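Local coordinates for regulatory protein cox (Enterobacteria phage P2, PDB 4LHF), which binds DNA and represses the phage Pc promoter, which controls the immunity repressor gene C and the integrase gene int, at residues A[12-17]-A[23-28]. Sequence-based numbering, arbitrary orientation.
Sequences IPYQEF and KSTGAV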
ATOM      1  N   ILE A  12      -5.401   2.404  -7.784  1.00 72.70           N
ATOM      2  CA  ILE A  12      -4.594   3.204  -8.705  1.00 70.52           C
ATOM      3  C   ILE A  12      -3.423   2.396  -9.242  1.00 73.31           C
ATOM      4  O   ILE A  12      -2.863   1.575  -8.526  1.00 76.93           O
ATOM      5  CB  ILE A  12      -4.057   4.501  -8.054  1.00 65.95           C
ATOM      6  CG1 ILE A  12      -3.240   4.188  -6.799  1.00 67.31           C
ATOM      7  CG2 ILE A  12      -5.198   5.453  -7.734  1.00 68.88           C
ATOM      8  CD1 ILE A  12      -2.585   5.406  -6.183  1.00 63.79           C
ATOM      9  N   PRO A  13      -3.058   2.622 -10.514  1.00 71.26           N
ATOM     10  CA  PRO A  13      -1.919   1.920 -11.113  1.00 68.05           C
ATOM     11  C   PRO A  13      -0.680   2.093 -10.247  1.00 75.45           C
ATOM     12  O   PRO A  13      -0.490   3.161  -9.669  1.00 87.92           O
ATOM     13  CB  PRO A  13      -1.740   2.633 -12.452  1.00 75.65           C
ATOM     14  CG  PRO A  13      -3.100   3.130 -12.786  1.00 66.32           C
ATOM     15  CD  PRO A  13      -3.703   3.535 -11.472  1.00 76.92           C
ATOM     16  N   TYR A  14       0.140   1.051 -10.157  1.00 76.50           N
ATOM     17  CA  TYR A  14       1.245   1.023  -9.201  1.00 77.05           C
ATOM     18  C   TYR A  14       2.283   2.122  -9.431  1.00 78.51           C
ATOM     19  O   TYR A  14       3.071   2.436  -8.537  1.00 83.79           O
ATOM     20  CB  TYR A  14       1.913  -0.356  -9.185  1.00 75.45           C
ATOM     21  CG  TYR A  14       2.833  -0.623 -10.353  1.00 86.49           C
ATOM     22  CD1 TYR A  14       4.211  -0.568 -10.197  1.00 81.51           C
ATOM     23  CD2 TYR A  14       2.327  -0.938 -11.608  1.00 83.14           C
ATOM     24  CE1 TYR A  14       5.059  -0.816 -11.252  1.00 85.22           C
ATOM     25  CE2 TYR A  14       3.171  -1.186 -12.675  1.00 78.08           C
ATOM     26  CZ  TYR A  14       4.537  -1.123 -12.490  1.00 88.98           C
ATOM     27  OH  TYR A  14       5.386  -1.369 -13.543  1.00101.93           O
ATOM     28  N   GLN A  15       2.275   2.710 -10.623  1.00 82.91           N
ATOM     29  CA  GLN A  15       3.181   3.811 -10.935  1.00 80.39           C
ATOM     30  C   GLN A  15       2.769   5.083 -10.199  1.00 83.89           C
ATOM     31  O   GLN A  15       3.612   5.811  -9.674  1.00 81.51           O
ATOM     32  CB  GLN A  15       3.217   4.073 -12.441  1.00 83.19           C
ATOM     33  CG  GLN A  15       3.580   2.860 -13.278  1.00 76.75           C
ATOM     34  CD  GLN A  15       2.359   2.107 -13.770  1.00 77.00           C
ATOM     35  OE1 GLN A  15       1.379   1.946 -13.044  1.00 82.62           O
ATOM     36  NE2 GLN A  15       2.411   1.650 -15.015  1.00 82.18           N
ATOM     37  N   GLU A  16       1.466   5.348 -10.171  1.00 75.71           N
ATOM     38  CA  GLU A  16       0.926   6.488  -9.438  1.00 76.06           C
ATOM     39  C   GLU A  16       1.160   6.310  -7.942  1.00 77.43           C
ATOM     40  O   GLU A  16       1.520   7.260  -7.238  1.00 82.45           O
ATOM     41  CB  GLU A  16      -0.568   6.646  -9.722  1.00 75.06           C
ATOM     42  CG  GLU A  16      -1.240   7.768  -8.940  1.00 95.26           C
ATOM     43  CD  GLU A  16      -0.868   9.154  -9.442  1.00 99.74           C
ATOM     44  OE1 GLU A  16      -0.220   9.263 -10.505  1.00104.42           O
ATOM     45  OE2 GLU A  16      -1.231  10.141  -8.766  1.00110.14           O
ATOM     46  N   PHE A  17       0.954   5.086  -7.466  1.00 73.53           N
ATOM     47  CA  PHE A  17       1.219   4.742  -6.075  1.00 77.09           C
ATOM     48  C   PHE A  17       2.695   4.958  -5.762  1.00 65.10           C
ATOM     49  O   PHE A  17       3.054   5.379  -4.662  1.00 77.59           O
ATOM     50  CB  PHE A  17       0.827   3.289  -5.800  1.00 75.08           C
ATOM     51  CG  PHE A  17       0.969   2.886  -4.362  1.00 73.75           C
ATOM     52  CD1 PHE A  17      -0.033   3.167  -3.450  1.00 73.50           C
ATOM     53  CD2 PHE A  17       2.101   2.218  -3.922  1.00 78.03           C
ATOM     54  CE1 PHE A  17       0.091   2.796  -2.125  1.00 64.96           C
ATOM     55  CE2 PHE A  17       2.232   1.845  -2.599  1.00 77.57           C
ATOM     56  CZ  PHE A  17       1.226   2.134  -1.700  1.00 71.27           C
ATOM     57  N   LYS A  23       8.739   6.551  -4.148  1.00 89.12           N
ATOM     58  CA  LYS A  23       9.599   5.465  -4.601  1.00 80.44           C
ATOM     59  C   LYS A  23       9.610   5.387  -6.120  1.00 81.21           C
ATOM     60  O   LYS A  23       8.727   5.929  -6.786  1.00 83.70           O
ATOM     61  CB  LYS A  23       9.143   4.128  -4.019  1.00 76.93           C
ATOM     62  CG  LYS A  23       9.433   3.954  -2.543  1.00 68.06           C
ATOM     63  CD  LYS A  23       9.257   2.503  -2.130  1.00 79.46           C
ATOM     64  CE  LYS A  23       9.530   2.311  -0.649  1.00 83.11           C
ATOM     65  NZ  LYS A  23      10.883   2.804  -0.265  1.00 89.69           N
ATOM     66  N   SER A  24      10.615   4.712  -6.665  1.00 86.61           N
ATOM     67  CA  SER A  24      10.688   4.504  -8.102  1.00 76.81           C
ATOM     68  C   SER A  24       9.707   3.412  -8.507  1.00 81.32           C
ATOM     69  O   SER A  24       9.186   2.685  -7.662  1.00 92.61           O
ATOM     70  CB  SER A  24      12.110   4.131  -8.525  1.00 76.53           C
ATOM     71  OG  SER A  24      12.520   2.910  -7.935  1.00 90.73           O
ATOM     72  N   THR A  25       9.456   3.305  -9.805  1.00 77.35           N
ATOM     73  CA  THR A  25       8.533   2.308 -10.327  1.00 73.64           C
ATOM     74  C   THR A  25       9.076   0.896 -10.120  1.00 75.94           C
ATOM     75  O   THR A  25       8.349  -0.010  -9.694  1.00 88.47           O
ATOM     76  CB  THR A  25       8.260   2.552 -11.822  1.00 78.16           C
ATOM     77  OG1 THR A  25       7.625   3.826 -11.988  1.00 83.66           O
ATOM     78  CG2 THR A  25       7.365   1.468 -12.392  1.00 90.88           C
ATOM     79  N   GLY A  26      10.361   0.723 -10.411  1.00 76.08           N
ATOM     80  CA  GLY A  26      11.012  -0.565 -10.266  1.00 72.36           C
ATOM     81  C   GLY A  26      10.984  -1.052  -8.834  1.00 84.24           C
ATOM     82  O   GLY A  26      10.749  -2.235  -8.577  1.00100.11           O
ATOM     83  N   ALA A  27      11.220  -0.135  -7.900  1.00 82.08           N
ATOM     84  CA  ALA A  27      11.172  -0.454  -6.477  1.00 81.39           C
ATOM     85  C   ALA A  27       9.812  -1.019  -6.083  1.00 84.83           C
ATOM     86  O   ALA A  27       9.727  -2.024  -5.376  1.00 87.59           O
ATOM     87  CB  ALA A  27      11.484   0.779  -5.652  1.00 68.76           C
ATOM     88  N   VAL A  28       8.754  -0.369  -6.551  1.00 85.08           N
ATOM     89  CA  VAL A  28       7.396  -0.782  -6.223  1.00 78.99           C
ATOM     90  C   VAL A  28       7.037  -2.118  -6.871  1.00 82.72           C
ATOM     91  O   VAL A  28       6.379  -2.952  -6.252  1.00 90.99           O
ATOM     92  CB  VAL A  28       6.369   0.308  -6.605  1.00 77.08           C
ATOM     93  CG1 VAL A  28       4.946  -0.191  -6.409  1.00 74.99           C
ATOM     94  CG2 VAL A  28       6.607   1.554  -5.777  1.00 79.25           C
TER
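The phenol oxygen of Y14 makes a weak hydrogen bond with NE of R29 and also lies against the methyl of T25, with Y14 OH 3.6 Å from T25 CG2. That methyl makes its nearest approach to the ring at Y14 CE1, at 3.4 Å, and comes in obliquely; the two side chains cross at about a right angle. The carbonyl oxygen of T25 sits at the ring's edge, in plane, 3.7 Å from Y14 CE1. V28 meets the same rim nearer the backbone, where its CG1 lies close to the ring plane and 3.9 Å from Y14 CD1. With Y14 CG held between its own N and carbonyl carbon (chi1 77°), the ring slants back toward the start of helix 25-34, its OH end beside T25 and its CB end near V28. Over one face, offset toward the rim, rests CG of Q15, which is itself 4.1 Å from T25 CG2.

Helices 14-21 and 25-34 form the helix-turn-helix of this DNA-binding protein, and these contacts join the N-terminal parts of both. By analogy with the motif, helix 25-34 is probably the recognition helix. S24 caps its start through a weak bond, A27 N to S24 OG at 3.3 Å.

Deeper in, V28 CG1 lies anti to the backbone N (chi1 174°) and reaches the Y14 carbonyl oxygen and, more loosely, the edge of the F17 ring, with V28 CG1 4.5 Å from F17 CD2. F17 stacks edge-to-face with W62, while V28 also touches A18, I21 and L37.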